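Local coordinates for galactose-1-phosphate uridylyltransferase (Bacillus cereus, PDB 4QVU), which is of unknown function but has a HIT-like fold, binds zinc and may have UDP-glucose:hexose-1-phosphate uridylyltransferase activity, at residues 73-78 / 189-194; 107-112 / 202-207; 149-154 / 179-184. One frame throughout, in Å; residues are numbered along the deposited sequence.

Interaction 1: residues 73-78 / 189-194; sequences HIATYT and TVRYIL
Arg191, on the helical segment 189-194, reaches across to Ala75 of the loop segment 73-78 and grips its carbonyl. With CG anti to the carbonyl carbon (chi1 -80°) and the chain extended from there to NE, the side chain runs out from the helix alongside Ala75. Its CG lies 3.8 Å from Ala75 CB, an aliphatic contact at the base of the arm. CD leads past the Ala75 carbonyl oxygen, and NE then donates to Ala75 O at 2.8 Å. NH2 bonds the same Ala75 O at 3.0 Å, a side-on grip of two nitrogens on one acceptor, which sits in the guanidinium plane. NE is tilted modestly from the carbonyl plane, whereas NH2 lies well above it. NH1 turns back to Gln188 on its own helix.

Beside this polar arm the packing is mostly apolar. Ile74 CG2 meets Val190 CG1 at 3.8 Å, the two side chains crossing at about a right angle. Leu194 CD1 touches Ala75 CB and also approaches the edge of the His73 ring, 3.5 Å from NE2. Tyr204 of strand 203-211 touches Ile74, Val190 and Leu194. Gln187, on the same helix as Arg191, adds a further polar link through NE2 to Ile74 O and Tyr77 O. Ala75 O takes both Arg191 bonds, and the charge of the donating guanidinium would probably polarise that carbonyl and strengthen them.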
loop_
_atom_site.group_PDB
_atom_site.type_symbol
_atom_site.label_atom_id
_atom_site.label_comp_id
_atom_site.label_asym_id
_atom_site.label_seq_id
_atom_site.Cartn_x
_atom_site.Cartn_y
_atom_site.Cartn_z
ATOM N N HIS A 73 6.181 3.622 -34.798
ATOM C CA HIS A 73 6.202 3.059 -33.445
ATOM C C HIS A 73 5.124 1.925 -33.355
ATOM O O HIS A 73 4.477 1.644 -34.372
ATOM C CB HIS A 73 6.011 4.151 -32.374
ATOM C CG HIS A 73 4.695 4.864 -32.409
ATOM N ND1 HIS A 73 4.429 5.839 -33.349
ATOM C CD2 HIS A 73 3.645 4.778 -31.560
ATOM C CE1 HIS A 73 3.217 6.283 -33.071
ATOM N NE2 HIS A 73 2.709 5.680 -31.999
ATOM N N ILE A 74 4.969 1.254 -32.172
ATOM C CA ILE A 74 4.067 0.103 -31.947
ATOM C C ILE A 74 2.631 0.377 -32.480
ATOM O O ILE A 74 2.103 -0.478 -33.194
ATOM C CB ILE A 74 4.027 -0.326 -30.453
ATOM C CG1 ILE A 74 5.368 -0.986 -30.057
ATOM C CG2 ILE A 74 2.854 -1.270 -30.152
ATOM C CD1 ILE A 74 5.513 -1.430 -28.613
ATOM N N ALA A 75 2.023 1.539 -32.165
ATOM C CA ALA A 75 0.660 1.891 -32.594
ATOM C C ALA A 75 0.494 1.966 -34.140
ATOM O O ALA A 75 -0.603 1.697 -34.636
ATOM C CB ALA A 75 0.259 3.222 -31.990
ATOM N N THR A 76 1.572 2.304 -34.884
ATOM C CA THR A 76 1.577 2.474 -36.345
ATOM C C THR A 76 1.910 1.154 -37.096
ATOM O O THR A 76 1.279 0.911 -38.131
ATOM C CB THR A 76 2.596 3.576 -36.712
ATOM O OG1 THR A 76 2.132 4.805 -36.166
ATOM C CG2 THR A 76 2.782 3.765 -38.209
ATOM N N TYR A 77 2.879 0.329 -36.604
ATOM C CA TYR A 77 3.370 -0.912 -37.251
ATOM C C TYR A 77 2.275 -1.837 -37.806
ATOM O O TYR A 77 1.215 -1.985 -37.190
ATOM C CB TYR A 77 4.214 -1.779 -36.292
ATOM C CG TYR A 77 5.440 -1.123 -35.697
ATOM C CD1 TYR A 77 6.194 -0.210 -36.432
ATOM C CD2 TYR A 77 5.920 -1.504 -34.448
ATOM C CE1 TYR A 77 7.328 0.391 -35.891
ATOM C CE2 TYR A 77 7.054 -0.912 -33.897
ATOM C CZ TYR A 77 7.757 0.032 -34.624
ATOM O OH TYR A 77 8.868 0.630 -34.090
ATOM N N THR A 78 2.577 -2.511 -38.941
ATOM C CA THR A 78 1.676 -3.504 -39.544
ATOM C C THR A 78 1.626 -4.743 -38.636
ATOM O O THR A 78 2.507 -4.911 -37.783
ATOM C CB THR A 78 2.097 -3.871 -40.986
ATOM O OG1 THR A 78 3.428 -4.391 -40.995
ATOM C CG2 THR A 78 1.967 -2.711 -41.959
ATOM N N THR A 189 -3.330 -2.503 -26.574
ATOM C CA THR A 189 -3.242 -1.851 -25.273
ATOM C C THR A 189 -2.454 -0.547 -25.428
ATOM O O THR A 189 -2.887 0.460 -24.884
ATOM C CB THR A 189 -2.637 -2.780 -24.201
ATOM O OG1 THR A 189 -3.330 -4.039 -24.192
ATOM C CG2 THR A 189 -2.683 -2.161 -22.802
ATOM N N VAL A 190 -1.352 -0.547 -26.203
ATOM C CA VAL A 190 -0.532 0.648 -26.472
ATOM C C VAL A 190 -1.395 1.698 -27.205
ATOM O O VAL A 190 -1.429 2.856 -26.775
ATOM C CB VAL A 190 0.763 0.295 -27.263
ATOM C CG1 VAL A 190 1.368 1.514 -27.967
ATOM C CG2 VAL A 190 1.790 -0.372 -26.351
ATOM N N ARG A 191 -2.121 1.277 -28.266
ATOM C CA ARG A 191 -3.017 2.131 -29.054
ATOM C C ARG A 191 -4.042 2.813 -28.152
ATOM O O ARG A 191 -4.274 4.010 -28.316
ATOM C CB ARG A 191 -3.725 1.337 -30.161
ATOM C CG ARG A 191 -2.852 1.128 -31.380
ATOM C CD ARG A 191 -3.446 0.146 -32.366
ATOM N NE ARG A 191 -2.700 0.163 -33.625
ATOM C CZ ARG A 191 -2.804 -0.755 -34.579
ATOM N NH1 ARG A 191 -3.594 -1.809 -34.414
ATOM N NH2 ARG A 191 -2.093 -0.647 -35.693
ATOM N N TYR A 192 -4.610 2.072 -27.177
ATOM C CA TYR A 192 -5.576 2.603 -26.215
ATOM C C TYR A 192 -4.925 3.662 -25.322
ATOM O O TYR A 192 -5.534 4.708 -25.103
ATOM C CB TYR A 192 -6.185 1.472 -25.356
ATOM C CG TYR A 192 -6.877 1.954 -24.097
ATOM C CD1 TYR A 192 -8.127 2.568 -24.155
ATOM C CD2 TYR A 192 -6.280 1.804 -22.849
ATOM C CE1 TYR A 192 -8.758 3.028 -23.001
ATOM C CE2 TYR A 192 -6.899 2.266 -21.690
ATOM C CZ TYR A 192 -8.137 2.878 -21.772
ATOM O OH TYR A 192 -8.733 3.334 -20.625
ATOM N N ILE A 193 -3.708 3.388 -24.805
ATOM C CA ILE A 193 -2.982 4.309 -23.916
ATOM C C ILE A 193 -2.701 5.625 -24.655
ATOM O O ILE A 193 -2.972 6.697 -24.107
ATOM C CB ILE A 193 -1.675 3.687 -23.348
ATOM C CG1 ILE A 193 -2.006 2.490 -22.432
ATOM C CG2 ILE A 193 -0.837 4.744 -22.594
ATOM C CD1 ILE A 193 -0.835 1.699 -21.968
ATOM N N LEU A 194 -2.225 5.540 -25.902
ATOM C CA LEU A 194 -1.892 6.726 -26.685
ATOM C C LEU A 194 -3.128 7.491 -27.164
ATOM O O LEU A 194 -3.001 8.684 -27.452
ATOM C CB LEU A 194 -1.043 6.345 -27.910
ATOM C CG LEU A 194 0.330 5.734 -27.644
ATOM C CD1 LEU A 194 1.007 5.381 -28.936
ATOM C CD2 LEU A 194 1.222 6.669 -26.838
#

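Interaction 2: residues 107-112 / 202-207; sequences LYKNHG and SSYNLF
Lys109 and Leu206 form an antiparallel hydrogen-bonded pair, Lys109 N to Leu206 O at 2.9 Å and Leu206 N to Lys109 O at 3.1 Å; His111 and Tyr204 form the next, bonded in both directions. Lys109 O also accepts Asn205 ND2 at 3.1 Å, lying in the amide plane of Asn205, while Asn205 OD1 is held by Arg222. With its chain fully extended, Lys109 brings NZ to Tyr204 OH, to which it donates at 3.0 Å, and NZ also makes a long, weak ion pair with Glu66. These are central strands of the antiparallel sheet of this HIT-like protein, 104-111 beside 203-211, and they join the N-terminal and C-terminal family regions.

Among the aromatic contacts, His111 CB sits over one face of the Tyr204 ring, 3.7 Å from its centroid, a CH-pi contact. The His111 and Tyr204 planes are 21° from parallel, but the rings are offset enough to share little face. Tyr204 CG stands between its backbone N and carbonyl carbon (chi1 67°), which swings the ring across toward His111. Apolar packing occupies both sheet faces: Lys109 CB meets Leu206 CB at 3.9 Å, and on the other face Tyr108 CB meets Phe207 CD1 at 3.7 Å, where Tyr232 of the second subunit packs its ring against Phe207.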
loop_
_atom_site.group_PDB
_atom_site.type_symbol
_atom_site.label_atom_id
_atom_site.label_comp_id
_atom_site.label_asym_id
_atom_site.label_seq_id
_atom_site.Cartn_x
_atom_site.Cartn_y
_atom_site.Cartn_z
ATOM N N LEU A 107 14.154 -7.507 -20.541
ATOM C CA LEU A 107 13.609 -7.038 -21.813
ATOM C C LEU A 107 12.521 -6.009 -21.483
ATOM O O LEU A 107 11.544 -6.332 -20.783
ATOM C CB LEU A 107 13.081 -8.196 -22.696
ATOM C CG LEU A 107 12.240 -7.816 -23.946
ATOM C CD1 LEU A 107 13.037 -7.028 -24.971
ATOM C CD2 LEU A 107 11.655 -9.023 -24.597
ATOM N N TYR A 108 12.718 -4.760 -21.936
ATOM C CA TYR A 108 11.774 -3.684 -21.657
ATOM C C TYR A 108 11.882 -2.574 -22.713
ATOM O O TYR A 108 12.847 -2.521 -23.483
ATOM C CB TYR A 108 11.995 -3.112 -20.225
ATOM C CG TYR A 108 13.134 -2.129 -20.065
ATOM C CD1 TYR A 108 14.454 -2.565 -20.009
ATOM C CD2 TYR A 108 12.888 -0.771 -19.889
ATOM C CE1 TYR A 108 15.507 -1.665 -19.845
ATOM C CE2 TYR A 108 13.934 0.140 -19.714
ATOM C CZ TYR A 108 15.241 -0.314 -19.689
ATOM O OH TYR A 108 16.266 0.577 -19.511
ATOM N N LYS A 109 10.868 -1.696 -22.739
ATOM C CA LYS A 109 10.757 -0.560 -23.650
ATOM C C LYS A 109 10.371 0.703 -22.888
ATOM O O LYS A 109 9.646 0.634 -21.893
ATOM C CB LYS A 109 9.716 -0.842 -24.753
ATOM C CG LYS A 109 9.647 0.258 -25.792
ATOM C CD LYS A 109 8.546 0.127 -26.816
ATOM C CE LYS A 109 8.637 1.320 -27.735
ATOM N NZ LYS A 109 7.626 1.277 -28.814
ATOM N N ASN A 110 10.849 1.850 -23.379
ATOM C CA ASN A 110 10.511 3.195 -22.910
ATOM C C ASN A 110 9.989 3.978 -24.102
ATOM O O ASN A 110 10.613 3.932 -25.164
ATOM C CB ASN A 110 11.717 3.896 -22.264
ATOM C CG ASN A 110 12.419 3.138 -21.169
ATOM O OD1 ASN A 110 11.810 2.395 -20.399
ATOM N ND2 ASN A 110 13.723 3.344 -21.055
ATOM N N HIS A 111 8.833 4.644 -23.963
ATOM C CA HIS A 111 8.258 5.466 -25.027
ATOM C C HIS A 111 7.710 6.749 -24.445
ATOM O O HIS A 111 6.949 6.708 -23.481
ATOM C CB HIS A 111 7.162 4.707 -25.787
ATOM C CG HIS A 111 6.563 5.480 -26.923
ATOM N ND1 HIS A 111 5.503 6.353 -26.727
ATOM C CD2 HIS A 111 6.881 5.472 -28.240
ATOM C CE1 HIS A 111 5.227 6.860 -27.918
ATOM N NE2 HIS A 111 6.030 6.362 -28.859
ATOM N N GLY A 112 8.089 7.869 -25.044
ATOM C CA GLY A 112 7.628 9.187 -24.631
ATOM C C GLY A 112 8.557 9.903 -23.668
ATOM O O GLY A 112 9.479 9.287 -23.114
ATOM N N SER A 202 0.608 9.685 -24.396
ATOM C CA SER A 202 1.892 9.960 -25.089
ATOM C C SER A 202 3.108 9.129 -24.573
ATOM O O SER A 202 4.039 8.924 -25.358
ATOM C CB SER A 202 2.275 11.439 -25.013
ATOM O OG SER A 202 2.830 11.814 -23.761
ATOM N N SER A 203 3.131 8.708 -23.286
ATOM C CA SER A 203 4.241 7.938 -22.704
ATOM C C SER A 203 3.787 6.625 -22.069
ATOM O O SER A 203 2.749 6.573 -21.396
ATOM C CB SER A 203 4.986 8.745 -21.643
ATOM O OG SER A 203 5.573 9.921 -22.169
ATOM N N TYR A 204 4.616 5.576 -22.229
ATOM C CA TYR A 204 4.376 4.266 -21.637
ATOM C C TYR A 204 5.666 3.476 -21.543
ATOM O O TYR A 204 6.680 3.827 -22.154
ATOM C CB TYR A 204 3.319 3.452 -22.435
ATOM C CG TYR A 204 3.756 3.029 -23.826
ATOM C CD1 TYR A 204 4.399 1.815 -24.037
ATOM C CD2 TYR A 204 3.495 3.830 -24.936
ATOM C CE1 TYR A 204 4.804 1.420 -25.310
ATOM C CE2 TYR A 204 3.879 3.441 -26.216
ATOM C CZ TYR A 204 4.535 2.231 -26.400
ATOM O OH TYR A 204 4.925 1.831 -27.659
ATOM N N ASN A 205 5.590 2.357 -20.830
ATOM C CA ASN A 205 6.654 1.381 -20.698
ATOM C C ASN A 205 6.143 -0.009 -20.952
ATOM O O ASN A 205 4.999 -0.322 -20.598
ATOM C CB ASN A 205 7.269 1.416 -19.300
ATOM C CG ASN A 205 8.158 2.568 -18.947
ATOM O OD1 ASN A 205 7.902 3.268 -17.985
ATOM N ND2 ASN A 205 9.294 2.699 -19.592
ATOM N N LEU A 206 7.002 -0.861 -21.521
ATOM C CA LEU A 206 6.755 -2.292 -21.634
ATOM C C LEU A 206 7.736 -2.980 -20.762
ATOM O O LEU A 206 8.906 -2.609 -20.792
ATOM C CB LEU A 206 6.826 -2.868 -23.065
ATOM C CG LEU A 206 5.961 -2.299 -24.181
ATOM C CD1 LEU A 206 6.170 -3.119 -25.429
ATOM C CD2 LEU A 206 4.477 -2.292 -23.819
ATOM N N PHE A 207 7.287 -3.944 -19.963
ATOM C CA PHE A 207 8.175 -4.765 -19.139
ATOM C C PHE A 207 7.852 -6.207 -19.380
ATOM O O PHE A 207 6.682 -6.585 -19.323
ATOM C CB PHE A 207 8.093 -4.437 -17.645
ATOM C CG PHE A 207 8.383 -3.001 -17.311
ATOM C CD1 PHE A 207 9.683 -2.509 -17.355
ATOM C CD2 PHE A 207 7.359 -2.138 -16.944
ATOM C CE1 PHE A 207 9.949 -1.179 -17.067
ATOM C CE2 PHE A 207 7.630 -0.811 -16.640
ATOM C CZ PHE A 207 8.923 -0.340 -16.705
#

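Interaction 3: residues 149-154 / 179-184; sequences QKNEHI and IDELAN. With ZN (zinc ion), chain B.
Ile154 and Glu181 have the nearest CA atoms of the two segments, 7.2 Å apart, where the turn that follows strand 145-150 faces the first turns of helix 179-195. His153 and Glu181 meet at a zinc ion. His153 binds it through ND1 at 2.3 Å, and Glu181 through OE2 at 2.0 Å. The imidazole and carboxylate planes stand 62° apart, and His153 CB lies 3.4 Å from Glu181 OE2. Glu181 CG is anti to the carbonyl carbon (chi1 -65°) and CD continues the extension, which carries the carboxylate off the helix to the metal.

Cys178, immediately before the helix, supplies a third protein ligand through SG, so the site clips the hairpin turn between strands 145-150 and 154-159 to the start of helix 179-195. An Asx motif shapes that turn: Asn151 OD1 accepts from Ile154 N at 2.8 Å and, weakly, from His153 N, while Asn151 N returns a backbone bond to Ile154 O. Away from the metal, the Ile154 CD1 methyl lies against the helix backbone, 3.6 Å from Glu181 O and 3.7 Å from Leu182 N. Ile171 and Ile173 of strand 169-173 touch both Ile154 and Leu182.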
loop_
_atom_site.group_PDB
_atom_site.type_symbol
_atom_site.label_atom_id
_atom_site.label_comp_id
_atom_site.label_asym_id
_atom_site.label_seq_id
_atom_site.Cartn_x
_atom_site.Cartn_y
_atom_site.Cartn_z
ATOM N N GLN A 149 -9.857 -9.205 -21.089
ATOM C CA GLN A 149 -9.957 -10.276 -22.085
ATOM C C GLN A 149 -9.275 -11.518 -21.546
ATOM O O GLN A 149 -8.228 -11.390 -20.908
ATOM C CB GLN A 149 -9.319 -9.850 -23.422
ATOM C CG GLN A 149 -10.058 -8.754 -24.174
ATOM C CD GLN A 149 -11.218 -9.282 -24.972
ATOM O OE1 GLN A 149 -11.043 -9.885 -26.040
ATOM N NE2 GLN A 149 -12.429 -9.003 -24.511
ATOM N N LYS A 150 -9.845 -12.717 -21.794
ATOM C CA LYS A 150 -9.257 -13.982 -21.352
ATOM C C LYS A 150 -9.813 -15.155 -22.149
ATOM O O LYS A 150 -11.009 -15.208 -22.420
ATOM C CB LYS A 150 -9.494 -14.219 -19.847
ATOM C CG LYS A 150 -8.743 -15.421 -19.285
ATOM C CD LYS A 150 -8.791 -15.506 -17.774
ATOM C CE LYS A 150 -8.126 -16.764 -17.250
ATOM N NZ LYS A 150 -6.675 -16.850 -17.587
ATOM N N ASN A 151 -8.921 -16.092 -22.513
ATOM C CA ASN A 151 -9.207 -17.364 -23.174
ATOM C C ASN A 151 -8.127 -18.373 -22.746
ATOM O O ASN A 151 -7.307 -18.054 -21.879
ATOM C CB ASN A 151 -9.319 -17.225 -24.707
ATOM C CG ASN A 151 -8.129 -16.649 -25.438
ATOM O OD1 ASN A 151 -6.970 -16.970 -25.177
ATOM N ND2 ASN A 151 -8.400 -15.856 -26.453
ATOM N N GLU A 152 -8.131 -19.580 -23.333
ATOM C CA GLU A 152 -7.151 -20.638 -23.043
ATOM C C GLU A 152 -5.707 -20.226 -23.418
ATOM O O GLU A 152 -4.769 -20.671 -22.756
ATOM C CB GLU A 152 -7.511 -21.938 -23.791
ATOM C CG GLU A 152 -8.658 -22.727 -23.187
ATOM C CD GLU A 152 -8.921 -24.077 -23.832
ATOM O OE1 GLU A 152 -8.446 -24.306 -24.969
ATOM O OE2 GLU A 152 -9.631 -24.901 -23.210
ATOM N N HIS A 153 -5.539 -19.393 -24.472
ATOM C CA HIS A 153 -4.241 -18.951 -24.995
ATOM C C HIS A 153 -3.648 -17.733 -24.269
ATOM O O HIS A 153 -2.443 -17.730 -23.986
ATOM C CB HIS A 153 -4.364 -18.573 -26.479
ATOM C CG HIS A 153 -4.869 -19.656 -27.371
ATOM N ND1 HIS A 153 -4.011 -20.584 -27.932
ATOM C CD2 HIS A 153 -6.119 -19.882 -27.830
ATOM C CE1 HIS A 153 -4.768 -21.365 -28.681
ATOM N NE2 HIS A 153 -6.044 -20.981 -28.652
ATOM N N ILE A 154 -4.465 -16.677 -24.044
ATOM C CA ILE A 154 -3.996 -15.405 -23.488
ATOM C C ILE A 154 -4.988 -14.810 -22.458
ATOM O O ILE A 154 -6.178 -15.140 -22.440
ATOM C CB ILE A 154 -3.759 -14.409 -24.672
ATOM C CG1 ILE A 154 -2.881 -13.197 -24.273
ATOM C CG2 ILE A 154 -5.070 -14.016 -25.389
ATOM C CD1 ILE A 154 -2.260 -12.462 -25.400
ATOM N N ILE A 179 2.707 -16.236 -29.051
ATOM C CA ILE A 179 3.520 -15.024 -29.129
ATOM C C ILE A 179 2.880 -13.977 -30.092
ATOM O O ILE A 179 2.956 -12.780 -29.796
ATOM C CB ILE A 179 4.983 -15.367 -29.533
ATOM C CG1 ILE A 179 5.924 -14.156 -29.362
ATOM C CG2 ILE A 179 5.101 -16.086 -30.919
ATOM C CD1 ILE A 179 7.362 -14.492 -29.258
ATOM N N ASP A 180 2.229 -14.415 -31.194
ATOM C CA ASP A 180 1.570 -13.501 -32.133
ATOM C C ASP A 180 0.306 -12.888 -31.503
ATOM O O ASP A 180 -0.078 -11.773 -31.859
ATOM C CB ASP A 180 1.231 -14.213 -33.443
ATOM C CG ASP A 180 2.435 -14.616 -34.281
ATOM O OD1 ASP A 180 3.526 -14.026 -34.084
ATOM O OD2 ASP A 180 2.269 -15.462 -35.190
ATOM N N GLU A 181 -0.315 -13.605 -30.550
ATOM C CA GLU A 181 -1.488 -13.120 -29.827
ATOM C C GLU A 181 -1.053 -12.058 -28.837
ATOM O O GLU A 181 -1.746 -11.057 -28.693
ATOM C CB GLU A 181 -2.233 -14.263 -29.126
ATOM C CG GLU A 181 -2.834 -15.270 -30.087
ATOM C CD GLU A 181 -3.547 -16.424 -29.418
ATOM O OE1 GLU A 181 -4.689 -16.227 -28.942
ATOM O OE2 GLU A 181 -2.976 -17.538 -29.403
ATOM N N LEU A 182 0.124 -12.260 -28.189
ATOM C CA LEU A 182 0.755 -11.333 -27.238
ATOM C C LEU A 182 1.049 -10.008 -27.944
ATOM O O LEU A 182 0.596 -8.963 -27.477
ATOM C CB LEU A 182 2.043 -11.967 -26.655
ATOM C CG LEU A 182 2.874 -11.169 -25.632
ATOM C CD1 LEU A 182 2.141 -11.017 -24.324
ATOM C CD2 LEU A 182 4.193 -11.873 -25.351
ATOM N N ALA A 183 1.719 -10.079 -29.120
ATOM C CA ALA A 183 2.090 -8.955 -29.986
ATOM C C ALA A 183 0.869 -8.102 -30.364
ATOM O O ALA A 183 0.961 -6.872 -30.357
ATOM C CB ALA A 183 2.766 -9.483 -31.247
ATOM N N ASN A 184 -0.277 -8.753 -30.657
ATOM C CA ASN A 184 -1.520 -8.064 -31.005
ATOM C C ASN A 184 -2.109 -7.348 -29.784
ATOM O O ASN A 184 -2.551 -6.209 -29.916
ATOM C CB ASN A 184 -2.553 -9.030 -31.596
ATOM C CG ASN A 184 -3.818 -8.338 -32.066
ATOM O OD1 ASN A 184 -3.791 -7.430 -32.913
ATOM N ND2 ASN A 184 -4.957 -8.750 -31.521
HETATM ZN ZN ZN B . -2.277 -19.297 -28.704
#

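In the fold
From the N terminus, the chain first passes 73-78, ahead of helix 79-97, and then strand 104-111. It next makes the turn at 149-154, which interaction 3 joins to the start of helix 179-195, closing the shortest loop. The far end of that helix returns to 73-78 in interaction 1, and the following strand pairs with 107-112 in interaction 2. Interaction 3 is therefore nested within both longer loops, while interactions 1 and 2 cross. The crossing pair also touches in space: Ile74 packs on Lys109 and Leu206. Together, interactions 1 and 2 tie the two family regions through helix and sheet, whereas interaction 3 stays within the C-terminal one.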